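Local coordinates for glutathione S-transferase-1 (Necator americanus, PDB 4OFM), which probably conjugates glutathione to electrophilic substrates and binds glutathione, at residues Tyr4-Phe9 with Phe29-Leu34. Residues are numbered along the deposited sequence; the frame is centred on the assembly and turned at random.
Sequences YKLTYF and FEDVRL. With GSH (glutathione), chain F.
Glu30 N donates to Tyr4 O at 2.9 Å, the first of five backbone hydrogen bonds that pair strands 4-9 and 30-34 in parallel. Leu6 is held twice: its N gives to Glu30 O and its O takes Val32 N at 2.8 Å. Tyr8 repeats this with Val32 O and Leu34 N.

On the face of Lys5, Thr7, Glu30 and Val32, Lys5 and Glu30 run side by side as extended chains. Both start with CG opposite the backbone N (chi1 175° and -176°), which sends them the same way. The contact is made by the lysine methylenes, with Lys5 CD 3.4 Å from Glu30 OE1; Lys5 NZ stays 4.8 Å from Glu30 OE1, so no salt bridge forms. Val32 CG2 packs on Lys5 CG and CE. Nearer the strand ends, Thr7 CG2 meets Leu34 CD2.

The two strands and helix 16-24 between them form a beta-alpha-beta unit of the thioredoxin-like N-terminal domain. On the face toward that helix, the edge of the Phe29 ring meets Leu6 CB, and the ring stacks on Phe22.

Asp31 and Arg33 form a salt bridge within strand 30-34. Arg33 NH2 meets the syn lone pair of Asp31 OD2 at 3.0 Å, and Arg33 NE comes from above the carboxylate plane. Asp31 OD1 forms a second salt bridge, with Arg19 NE.

At the glutathione end, the Phe9 ring turns its edge to Leu34 O, and Phe9 CE2 lies 3.3 Å from glutathione CB2.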
ATOM      1  N   TYR B   4     -18.278   1.571  15.041  1.00 18.78           N
ATOM      2  CA  TYR B   4     -17.340   0.943  14.150  1.00 17.74           C
ATOM      3  C   TYR B   4     -17.817  -0.457  13.846  1.00 16.91           C
ATOM      4  O   TYR B   4     -18.254  -1.176  14.741  1.00 16.74           O
ATOM      5  CB  TYR B   4     -15.950   0.879  14.787  1.00 17.52           C
ATOM      6  CG  TYR B   4     -15.347   2.220  15.058  1.00 17.64           C
ATOM      7  CD1 TYR B   4     -14.726   2.957  14.038  1.00 17.56           C
ATOM      8  CD2 TYR B   4     -15.384   2.773  16.336  1.00 17.84           C
ATOM      9  CE1 TYR B   4     -14.151   4.196  14.280  1.00 17.16           C
ATOM     10  CE2 TYR B   4     -14.820   4.018  16.577  1.00 17.72           C
ATOM     11  CZ  TYR B   4     -14.220   4.718  15.531  1.00 17.48           C
ATOM     12  OH  TYR B   4     -13.654   5.944  15.753  1.00 18.08           O
ATOM     13  N   LYS B   5     -17.699  -0.854  12.583  1.00 15.88           N
ATOM     14  CA  LYS B   5     -18.036  -2.199  12.171  1.00 15.33           C
ATOM     15  C   LYS B   5     -16.963  -2.748  11.235  1.00 14.84           C
ATOM     16  O   LYS B   5     -16.839  -2.310  10.093  1.00 14.90           O
ATOM     17  CB  LYS B   5     -19.394  -2.204  11.505  1.00 15.45           C
ATOM     18  CG  LYS B   5     -19.814  -3.531  10.918  1.00 15.58           C
ATOM     19  CD  LYS B   5     -21.183  -3.349  10.309  1.00 15.80           C
ATOM     20  CE  LYS B   5     -21.603  -4.507   9.417  1.00 16.25           C
ATOM     21  NZ  LYS B   5     -22.841  -4.213   8.631  1.00 16.27           N
ATOM     22  N   LEU B   6     -16.153  -3.663  11.740  1.00 14.32           N
ATOM     23  CA  LEU B   6     -15.190  -4.335  10.902  1.00 14.13           C
ATOM     24  C   LEU B   6     -15.833  -5.563  10.296  1.00 14.08           C
ATOM     25  O   LEU B   6     -16.299  -6.421  11.019  1.00 14.31           O
ATOM     26  CB  LEU B   6     -13.975  -4.745  11.704  1.00 14.15           C
ATOM     27  CG  LEU B   6     -12.850  -5.370  10.888  1.00 14.03           C
ATOM     28  CD1 LEU B   6     -12.262  -4.350   9.942  1.00 14.28           C
ATOM     29  CD2 LEU B   6     -11.767  -5.922  11.797  1.00 14.13           C
ATOM     30  N   THR B   7     -15.838  -5.642   8.968  1.00 13.86           N
ATOM     31  CA  THR B   7     -16.365  -6.789   8.270  1.00 13.76           C
ATOM     32  C   THR B   7     -15.239  -7.499   7.557  1.00 13.35           C
ATOM     33  O   THR B   7     -14.471  -6.882   6.832  1.00 13.55           O
ATOM     34  CB  THR B   7     -17.405  -6.376   7.227  1.00 14.13           C
ATOM     35  OG1 THR B   7     -18.495  -5.691   7.886  1.00 14.55           O
ATOM     36  CG2 THR B   7     -17.933  -7.611   6.508  1.00 14.14           C
ATOM     37  N   TYR B   8     -15.116  -8.796   7.800  1.00 12.93           N
ATOM     38  CA  TYR B   8     -13.995  -9.585   7.266  1.00 12.38           C
ATOM     39  C   TYR B   8     -14.331 -11.065   7.428  1.00 12.10           C
ATOM     40  O   TYR B   8     -15.398 -11.400   7.917  1.00 12.09           O
ATOM     41  CB  TYR B   8     -12.675  -9.227   7.977  1.00 11.92           C
ATOM     42  CG  TYR B   8     -11.440  -9.744   7.280  1.00 11.60           C
ATOM     43  CD1 TYR B   8     -11.247  -9.540   5.909  1.00 11.51           C
ATOM     44  CD2 TYR B   8     -10.473 -10.452   7.975  1.00 11.48           C
ATOM     45  CE1 TYR B   8     -10.148 -10.059   5.236  1.00 11.38           C
ATOM     46  CE2 TYR B   8      -9.359 -10.957   7.315  1.00 11.58           C
ATOM     47  CZ  TYR B   8      -9.205 -10.756   5.938  1.00 11.43           C
ATOM     48  OH  TYR B   8      -8.097 -11.237   5.297  1.00 11.30           O
ATOM     49  N   PHE B   9     -13.463 -11.943   6.951  1.00 12.00           N
ATOM     50  CA  PHE B   9     -13.655 -13.397   7.115  1.00 11.86           C
ATOM     51  C   PHE B   9     -13.346 -13.848   8.539  1.00 11.74           C
ATOM     52  O   PHE B   9     -12.828 -13.070   9.353  1.00 11.66           O
ATOM     53  CB  PHE B   9     -12.818 -14.158   6.087  1.00 11.60           C
ATOM     54  CG  PHE B   9     -13.259 -13.920   4.668  1.00 11.60           C
ATOM     55  CD1 PHE B   9     -14.577 -14.163   4.284  1.00 11.80           C
ATOM     56  CD2 PHE B   9     -12.383 -13.471   3.701  1.00 11.51           C
ATOM     57  CE1 PHE B   9     -14.995 -13.984   2.951  1.00 11.73           C
ATOM     58  CE2 PHE B   9     -12.804 -13.281   2.377  1.00 11.53           C
ATOM     59  CZ  PHE B   9     -14.105 -13.544   2.000  1.00 11.49           C
ATOM     60  N   PHE B  29     -16.385  -2.130  19.260  1.00 18.75           N
ATOM     61  CA  PHE B  29     -16.760  -2.168  17.861  1.00 17.94           C
ATOM     62  C   PHE B  29     -17.474  -3.465  17.533  1.00 17.62           C
ATOM     63  O   PHE B  29     -17.301  -4.450  18.223  1.00 17.88           O
ATOM     64  CB  PHE B  29     -15.535  -1.989  16.954  1.00 17.81           C
ATOM     65  CG  PHE B  29     -14.620  -3.186  16.887  1.00 17.75           C
ATOM     66  CD1 PHE B  29     -13.798  -3.514  17.949  1.00 17.66           C
ATOM     67  CD2 PHE B  29     -14.546  -3.952  15.730  1.00 17.91           C
ATOM     68  CE1 PHE B  29     -12.944  -4.602  17.873  1.00 17.70           C
ATOM     69  CE2 PHE B  29     -13.697  -5.046  15.646  1.00 17.91           C
ATOM     70  CZ  PHE B  29     -12.880  -5.360  16.718  1.00 17.77           C
ATOM     71  N   GLU B  30     -18.239  -3.461  16.447  1.00 17.25           N
ATOM     72  CA  GLU B  30     -18.859  -4.667  15.916  1.00 17.05           C
ATOM     73  C   GLU B  30     -17.915  -5.424  14.968  1.00 16.15           C
ATOM     74  O   GLU B  30     -17.372  -4.855  14.031  1.00 15.59           O
ATOM     75  CB  GLU B  30     -20.113  -4.308  15.145  1.00 17.73           C
ATOM     76  CG  GLU B  30     -20.850  -5.545  14.667  1.00 18.31           C
ATOM     77  CD  GLU B  30     -22.172  -5.278  14.029  1.00 18.85           C
ATOM     78  OE1 GLU B  30     -22.330  -4.204  13.424  1.00 19.24           O
ATOM     79  OE2 GLU B  30     -23.039  -6.170  14.119  1.00 19.14           O
ATOM     80  N   ASP B  31     -17.707  -6.702  15.258  1.00 15.62           N
ATOM     81  CA  ASP B  31     -16.669  -7.511  14.623  1.00 15.29           C
ATOM     82  C   ASP B  31     -17.292  -8.642  13.816  1.00 15.24           C
ATOM     83  O   ASP B  31     -17.536  -9.731  14.342  1.00 15.07           O
ATOM     84  CB  ASP B  31     -15.728  -8.083  15.699  1.00 15.02           C
ATOM     85  CG  ASP B  31     -14.539  -8.811  15.103  1.00 14.90           C
ATOM     86  OD1 ASP B  31     -14.093  -8.407  13.993  1.00 15.00           O
ATOM     87  OD2 ASP B  31     -14.063  -9.766  15.748  1.00 14.19           O
ATOM     88  N   VAL B  32     -17.579  -8.361  12.554  1.00 15.26           N
ATOM     89  CA  VAL B  32     -18.410  -9.236  11.736  1.00 15.49           C
ATOM     90  C   VAL B  32     -17.532 -10.209  10.942  1.00 16.20           C
ATOM     91  O   VAL B  32     -16.707  -9.789  10.132  1.00 16.00           O
ATOM     92  CB  VAL B  32     -19.281  -8.429  10.762  1.00 15.44           C
ATOM     93  CG1 VAL B  32     -20.187  -9.347   9.971  1.00 15.45           C
ATOM     94  CG2 VAL B  32     -20.105  -7.389  11.511  1.00 15.47           C
ATOM     95  N   ARG B  33     -17.738 -11.506  11.171  1.00 16.74           N
ATOM     96  CA  ARG B  33     -17.005 -12.539  10.473  1.00 17.09           C
ATOM     97  C   ARG B  33     -17.935 -13.333   9.584  1.00 18.02           C
ATOM     98  O   ARG B  33     -18.954 -13.853  10.043  1.00 18.45           O
ATOM     99  CB  ARG B  33     -16.332 -13.436  11.472  1.00 16.61           C
ATOM    100  CG  ARG B  33     -15.429 -12.651  12.376  1.00 16.37           C
ATOM    101  CD  ARG B  33     -14.865 -13.477  13.489  1.00 16.20           C
ATOM    102  NE  ARG B  33     -13.979 -12.612  14.247  1.00 16.26           N
ATOM    103  CZ  ARG B  33     -12.692 -12.830  14.485  1.00 16.38           C
ATOM    104  NH1 ARG B  33     -12.088 -13.930  14.057  1.00 16.15           N
ATOM    105  NH2 ARG B  33     -12.004 -11.932  15.195  1.00 16.60           N
ATOM    106  N   LEU B  34     -17.610 -13.383   8.295  1.00 18.91           N
ATOM    107  CA  LEU B  34     -18.487 -13.975   7.287  1.00 19.55           C
ATOM    108  C   LEU B  34     -17.940 -15.276   6.757  1.00 20.39           C
ATOM    109  O   LEU B  34     -16.728 -15.466   6.663  1.00 19.73           O
ATOM    110  CB  LEU B  34     -18.659 -13.032   6.084  1.00 19.50           C
ATOM    111  CG  LEU B  34     -19.663 -11.900   6.026  1.00 19.32           C
ATOM    112  CD1 LEU B  34     -19.792 -11.326   7.399  1.00 19.45           C
ATOM    113  CD2 LEU B  34     -19.304 -10.826   5.002  1.00 19.46           C
TER
HETATM  114  N1  GSH F 301      -5.656  -5.246  -0.702  0.50 13.17           N
HETATM  115  CA1 GSH F 301      -6.817  -5.952  -0.158  0.50 13.17           C
HETATM  116  C1  GSH F 301      -7.071  -5.596   1.298  0.50 13.03           C
HETATM  117  O11 GSH F 301      -8.270  -5.562   1.671  0.50 12.92           O
HETATM  118  O12 GSH F 301      -6.111  -5.346   2.079  0.50 12.75           O
HETATM  119  CB1 GSH F 301      -6.641  -7.468  -0.344  0.50 13.24           C
HETATM  120  CG1 GSH F 301      -7.602  -8.247   0.557  0.50 13.33           C
HETATM  121  CD1 GSH F 301      -8.161  -9.481  -0.135  0.50 13.37           C
HETATM  122  OE1 GSH F 301      -7.744  -9.786  -1.234  0.50 13.20           O
HETATM  123  N2  GSH F 301      -9.130 -10.154   0.510  0.50 13.50           N
HETATM  124  CA2 GSH F 301      -9.871 -11.263  -0.073  0.50 13.66           C
HETATM  125  C2  GSH F 301     -11.295 -10.866  -0.403  0.50 13.72           C
HETATM  126  O2  GSH F 301     -11.833  -9.928   0.143  0.50 13.42           O
HETATM  127  CB2 GSH F 301      -9.938 -12.477   0.853  0.50 13.63           C
HETATM  128  SG2 GSH F 301      -8.509 -13.572   0.744  0.50 14.04           S
HETATM  129  N3  GSH F 301     -11.952 -11.590  -1.308  0.50 13.98           N
HETATM  130  CA3 GSH F 301     -11.340 -12.707  -2.011  0.50 14.10           C
HETATM  131  C3  GSH F 301     -11.943 -12.788  -3.387  0.50 14.13           C
HETATM  132  O31 GSH F 301     -13.171 -13.019  -3.456  0.50 14.25           O
HETATM  133  O32 GSH F 301     -11.209 -12.596  -4.381  0.50 14.07           O